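Local coordinates for protein orotidine-5-phosphate decarboxylase/orotate phosphoribosyltransferase, putative (Ompdcase-oprtase, putative) (Leishmania infantum, PDB 3QW3) that probably catalyses, through this decarboxylase domain of a bifunctional UMP synthase, the conversion of orotidine 5'-phosphate to UMP and carbon dioxide, at residues 7-21 with 220-232. Residues are numbered along the deposited sequence; the frame is centred on the assembly and turned at random. Where two conformers were deposited one is given.
Sequences LNERAKRSLLCVGLD and GSGMLINVSRGLA. With SO4 (sulfate ion), chain E.
The carboxamide of Asn226 lies beside Cys17: its ND2 donates to Cys17 SG at 3.4 Å, with the sulfur only 9° out of the amide plane. Cys17 O lies over one amide face, 3.4 Å from Asn226 ND2 but too poorly angled for a hydrogen bond, with Gly19 N on the same side. Paired in the parallel register, Cys17 and Asn226 project from the same sheet face, where Lys49 of strand 47-50 touches both; with CG anti to the backbone N (chi1 -179°) the carboxamide of Asn226 comes alongside Cys17. The other flat group, the carboxylate of Asp21, is met from above its plane: Ser228 OG donates to Asp21 OD2 over 2.6 Å, just beyond the two strands.

A parallel ladder joins the two strand backbones: Ile225 N and Val227 N donate to Leu15 O and Cys17 O, while Cys17 N and Gly19 N donate to Ile225 O and Val227 O. Strands 16-20 and 223-227, the first and last of the eight, thus meet and close the TIM barrel of the OMP decarboxylase family, their segment axes 33° apart. Just past the second strand, Ser228 N, Arg229 N and Gly230 N each donate to a different sulfate oxygen (O2, O3 and O4, respectively); the ion, probably from the crystallisation liquor, sits at the start of helix 229-232, as substrate phosphate does in many TIM barrels.

On the opposite sheet face, Leu16 CD1 packs on Val227 CG2 at 3.8 Å, and Leu231 CD1 reaches both methyls of Val18, the two side chains crossing nearly at right angles; helix 237-253 backs Leu231. At the far end, the side chain of Leu15 lies along Met223 O, with CB at 3.4 Å, burying a carbonyl oxygen that has no polar partner.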
loop_
_atom_site.group_PDB
_atom_site.type_symbol
_atom_site.label_atom_id
_atom_site.label_comp_id
_atom_site.label_asym_id
_atom_site.label_seq_id
_atom_site.Cartn_x
_atom_site.Cartn_y
_atom_site.Cartn_z
ATOM N N LEU A 7 5.880 22.863 6.702
ATOM C CA LEU A 7 5.698 23.094 5.266
ATOM C C LEU A 7 5.323 24.536 4.942
ATOM O O LEU A 7 5.849 25.113 3.985
ATOM C CB LEU A 7 4.677 22.128 4.663
ATOM C CG LEU A 7 4.541 22.168 3.134
ATOM C CD1 LEU A 7 5.865 21.802 2.448
ATOM C CD2 LEU A 7 3.428 21.233 2.684
ATOM N N ASN A 8 4.418 25.119 5.727
ATOM C CA ASN A 8 4.052 26.521 5.517
ATOM C C ASN A 8 5.248 27.455 5.645
ATOM O O ASN A 8 5.370 28.411 4.873
ATOM C CB ASN A 8 2.912 26.958 6.443
ATOM C CG ASN A 8 1.544 26.523 5.937
ATOM O OD1 ASN A 8 1.332 26.340 4.733
ATOM N ND2 ASN A 8 0.601 26.363 6.862
ATOM N N GLU A 9 6.140 27.164 6.591
ATOM C CA GLU A 9 7.375 27.934 6.742
ATOM C C GLU A 9 8.270 27.766 5.513
ATOM O O GLU A 9 8.768 28.749 4.972
ATOM C CB GLU A 9 8.120 27.540 8.024
ATOM C CG GLU A 9 9.454 28.262 8.244
ATOM C CD GLU A 9 9.305 29.742 8.579
ATOM O OE1 GLU A 9 10.308 30.473 8.431
ATOM O OE2 GLU A 9 8.202 30.175 8.983
ATOM N N ARG A 10 8.458 26.526 5.057
ATOM C CA ARG A 10 9.270 26.296 3.865
ATOM C C ARG A 10 8.646 26.900 2.611
ATOM O O ARG A 10 9.372 27.359 1.735
ATOM C CB ARG A 10 9.548 24.800 3.642
ATOM C CG ARG A 10 10.313 24.109 4.773
ATOM C CD ARG A 10 11.692 24.718 5.032
ATOM N NE ARG A 10 12.617 24.532 3.913
ATOM C CZ ARG A 10 13.876 24.962 3.909
ATOM N NH1 ARG A 10 14.361 25.607 4.968
ATOM N NH2 ARG A 10 14.656 24.744 2.855
ATOM N N ALA A 11 7.312 26.903 2.536
ATOM C CA ALA A 11 6.587 27.403 1.354
ATOM C C ALA A 11 6.813 28.890 1.118
ATOM O O ALA A 11 6.600 29.386 0.016
ATOM C CB ALA A 11 5.096 27.086 1.438
ATOM N N LYS A 12 7.260 29.590 2.159
ATOM C CA LYS A 12 7.663 30.986 2.019
ATOM C C LYS A 12 8.840 31.107 1.052
ATOM O O LYS A 12 9.033 32.154 0.431
ATOM C CB LYS A 12 8.041 31.561 3.381
ATOM C CG LYS A 12 6.894 31.601 4.380
ATOM C CD LYS A 12 7.435 31.913 5.768
ATOM C CE LYS A 12 6.330 32.252 6.747
ATOM N NZ LYS A 12 6.913 32.459 8.105
ATOM N N ARG A 13 9.608 30.026 0.917
ATOM C CA ARG A 13 10.811 30.012 0.084
ATOM C C ARG A 13 10.719 29.086 -1.129
ATOM O O ARG A 13 11.342 29.353 -2.158
ATOM C CB ARG A 13 12.025 29.621 0.927
ATOM C CG ARG A 13 12.421 30.673 1.964
ATOM C CD ARG A 13 13.441 30.116 2.946
ATOM N N SER A 14 9.959 27.998 -1.005
ATOM C CA SER A 14 10.007 26.933 -2.013
ATOM C C SER A 14 8.786 26.027 -1.985
ATOM O O SER A 14 8.208 25.810 -0.927
ATOM C CB SER A 14 11.244 26.063 -1.780
ATOM O OG SER A 14 11.336 25.045 -2.758
ATOM N N LEU A 15 8.426 25.484 -3.148
ATOM C CA LEU A 15 7.434 24.400 -3.228
ATOM C C LEU A 15 8.054 23.104 -3.761
ATOM O O LEU A 15 7.336 22.169 -4.147
ATOM C CB LEU A 15 6.249 24.803 -4.105
ATOM C CG LEU A 15 5.418 26.009 -3.660
ATOM C CD1 LEU A 15 4.260 26.235 -4.625
ATOM C CD2 LEU A 15 4.898 25.845 -2.230
ATOM N N LEU A 16 9.381 23.058 -3.789
ATOM C CA LEU A 16 10.099 21.911 -4.347
ATOM C C LEU A 16 10.241 20.773 -3.338
ATOM O O LEU A 16 10.778 20.960 -2.253
ATOM C CB LEU A 16 11.477 22.344 -4.859
ATOM C CG LEU A 16 12.361 21.263 -5.477
ATOM C CD1 LEU A 16 11.727 20.703 -6.744
ATOM C CD2 LEU A 16 13.748 21.830 -5.765
ATOM N N CYS A 17 9.750 19.594 -3.716
ATOM C CA CYS A 17 9.952 18.377 -2.931
ATOM C C CYS A 17 11.025 17.549 -3.613
ATOM O O CYS A 17 10.919 17.260 -4.805
ATOM C CB CYS A 17 8.656 17.581 -2.846
ATOM S SG CYS A 17 8.785 16.048 -1.899
ATOM N N VAL A 18 12.065 17.194 -2.870
ATOM C CA VAL A 18 13.186 16.449 -3.441
ATOM C C VAL A 18 13.030 14.959 -3.135
ATOM O O VAL A 18 13.058 14.541 -1.976
ATOM C CB VAL A 18 14.550 16.967 -2.925
ATOM C CG1 VAL A 18 15.704 16.198 -3.563
ATOM C CG2 VAL A 18 14.697 18.478 -3.177
ATOM N N GLY A 19 12.859 14.162 -4.184
ATOM C CA GLY A 19 12.761 12.714 -4.021
ATOM C C GLY A 19 14.084 12.111 -3.595
ATOM O O GLY A 19 15.147 12.524 -4.071
ATOM N N LEU A 20 14.034 11.150 -2.679
ATOM C CA LEU A 20 15.232 10.418 -2.305
ATOM C C LEU A 20 15.037 8.975 -2.735
ATOM O O LEU A 20 14.417 8.175 -2.027
ATOM C CB LEU A 20 15.537 10.554 -0.812
ATOM C CG LEU A 20 15.805 12.000 -0.362
ATOM C CD1 LEU A 20 15.924 12.074 1.150
ATOM C CD2 LEU A 20 17.045 12.580 -1.044
ATOM N N ASP A 21 15.545 8.689 -3.930
ATOM C CA ASP A 21 15.333 7.425 -4.624
ATOM C C ASP A 21 16.702 6.858 -5.014
ATOM O O ASP A 21 17.076 6.886 -6.188
ATOM C CB ASP A 21 14.480 7.665 -5.878
ATOM C CG ASP A 21 13.181 8.386 -5.573
ATOM O OD1 ASP A 21 12.212 7.721 -5.167
ATOM O OD2 ASP A 21 13.120 9.626 -5.747
ATOM N N GLY A 220 -1.470 31.194 -3.583
ATOM C CA GLY A 220 -0.235 30.932 -4.328
ATOM C C GLY A 220 0.542 29.743 -3.787
ATOM O O GLY A 220 1.720 29.567 -4.097
ATOM N N SER A 221 -0.131 28.913 -2.993
ATOM C CA SER A 221 0.497 27.752 -2.358
ATOM C C SER A 221 -0.370 26.498 -2.550
ATOM O O SER A 221 -1.287 26.499 -3.371
ATOM C CB SER A 221 0.736 28.039 -0.874
ATOM O OG SER A 221 1.765 27.219 -0.344
ATOM N N GLY A 222 -0.066 25.429 -1.813
ATOM C CA GLY A 222 -0.906 24.231 -1.842
ATOM C C GLY A 222 -0.492 23.186 -2.861
ATOM O O GLY A 222 -1.216 22.220 -3.089
ATOM N N MET A 223 0.666 23.379 -3.482
ATOM C CA MET A 223 1.234 22.355 -4.351
ATOM C C MET A 223 2.655 22.070 -3.939
ATOM O O MET A 223 3.454 22.985 -3.733
ATOM C CB MET A 223 1.206 22.782 -5.817
ATOM C CG MET A 223 -0.108 22.528 -6.511
ATOM S SD MET A 223 0.061 23.091 -8.205
ATOM C CE MET A 223 0.811 21.684 -9.015
ATOM N N LEU A 224 2.950 20.783 -3.802
ATOM C CA LEU A 224 4.289 20.331 -3.470
ATOM C C LEU A 224 4.791 19.568 -4.685
ATOM O O LEU A 224 4.316 18.464 -4.987
ATOM C CB LEU A 224 4.270 19.429 -2.227
ATOM C CG LEU A 224 5.145 19.732 -1.007
ATOM C CD1 LEU A 224 5.205 18.498 -0.101
ATOM C CD2 LEU A 224 6.555 20.231 -1.349
ATOM N N ILE A 225 5.732 20.178 -5.403
ATOM C CA ILE A 225 6.230 19.641 -6.674
ATOM C C ILE A 225 7.414 18.710 -6.474
ATOM O O ILE A 225 8.522 19.158 -6.176
ATOM C CB ILE A 225 6.647 20.776 -7.657
ATOM C CG1 ILE A 225 5.535 21.827 -7.809
ATOM C CG2 ILE A 225 7.104 20.195 -9.015
ATOM C CD1 ILE A 225 4.233 21.305 -8.343
ATOM N N ASN A 226 7.187 17.414 -6.659
ATOM C CA ASN A 226 8.249 16.446 -6.457
ATOM C C ASN A 226 9.095 16.276 -7.706
ATOM O O ASN A 226 8.567 16.131 -8.807
ATOM C CB ASN A 226 7.703 15.083 -6.022
ATOM C CG ASN A 226 8.804 14.069 -5.794
ATOM O OD1 ASN A 226 9.060 13.203 -6.647
ATOM N ND2 ASN A 226 9.483 14.174 -4.661
ATOM N N VAL A 227 10.409 16.298 -7.518
ATOM C CA VAL A 227 11.347 15.969 -8.581
ATOM C C VAL A 227 12.322 14.917 -8.071
ATOM O O VAL A 227 12.918 15.069 -6.998
ATOM C CB VAL A 227 12.111 17.216 -9.097
ATOM C CG1 VAL A 227 13.065 16.825 -10.226
ATOM C CG2 VAL A 227 11.130 18.271 -9.591
ATOM N N SER A 228 12.473 13.845 -8.842
ATOM C CA SER A 228 13.426 12.801 -8.496
ATOM C C SER A 228 14.602 12.787 -9.473
ATOM O O SER A 228 15.650 13.377 -9.191
ATOM C CB SER A 228 12.740 11.436 -8.439
ATOM O OG SER A 228 13.688 10.419 -8.163
ATOM N N ARG A 229 14.412 12.135 -10.620
ATOM C CA ARG A 229 15.476 11.968 -11.618
ATOM C C ARG A 229 16.038 13.286 -12.140
ATOM O O ARG A 229 17.250 13.413 -12.340
ATOM N N GLY A 230 15.156 14.262 -12.349
ATOM C CA GLY A 230 15.548 15.596 -12.816
ATOM C C GLY A 230 16.567 16.306 -11.935
ATOM O O GLY A 230 17.262 17.218 -12.397
ATOM N N LEU A 231 16.653 15.890 -10.671
ATOM C CA LEU A 231 17.625 16.440 -9.723
ATOM C C LEU A 231 18.785 15.493 -9.469
ATOM O O LEU A 231 19.946 15.875 -9.615
ATOM C CB LEU A 231 16.962 16.781 -8.382
ATOM C CG LEU A 231 16.099 18.031 -8.266
ATOM C CD1 LEU A 231 15.454 18.090 -6.889
ATOM C CD2 LEU A 231 16.937 19.268 -8.511
ATOM N N ALA A 232 18.465 14.259 -9.077
ATOM C CA ALA A 232 19.477 13.278 -8.695
ATOM C C ALA A 232 20.451 12.987 -9.833
ATOM O O ALA A 232 21.638 12.756 -9.596
ATOM C CB ALA A 232 18.818 11.990 -8.199
HETATM S S SO4 E . 11.158 12.607 -12.061
HETATM O O1 SO4 E . 10.168 12.295 -13.089
HETATM O O2 SO4 E . 10.504 13.317 -10.965
HETATM O O3 SO4 E . 11.751 11.368 -11.563
HETATM O O4 SO4 E . 12.204 13.459 -12.628
HETATM O O HOH W 1 1.745 27.975 2.327
HETATM O O HOH W 2 15.695 13.823 -6.352
#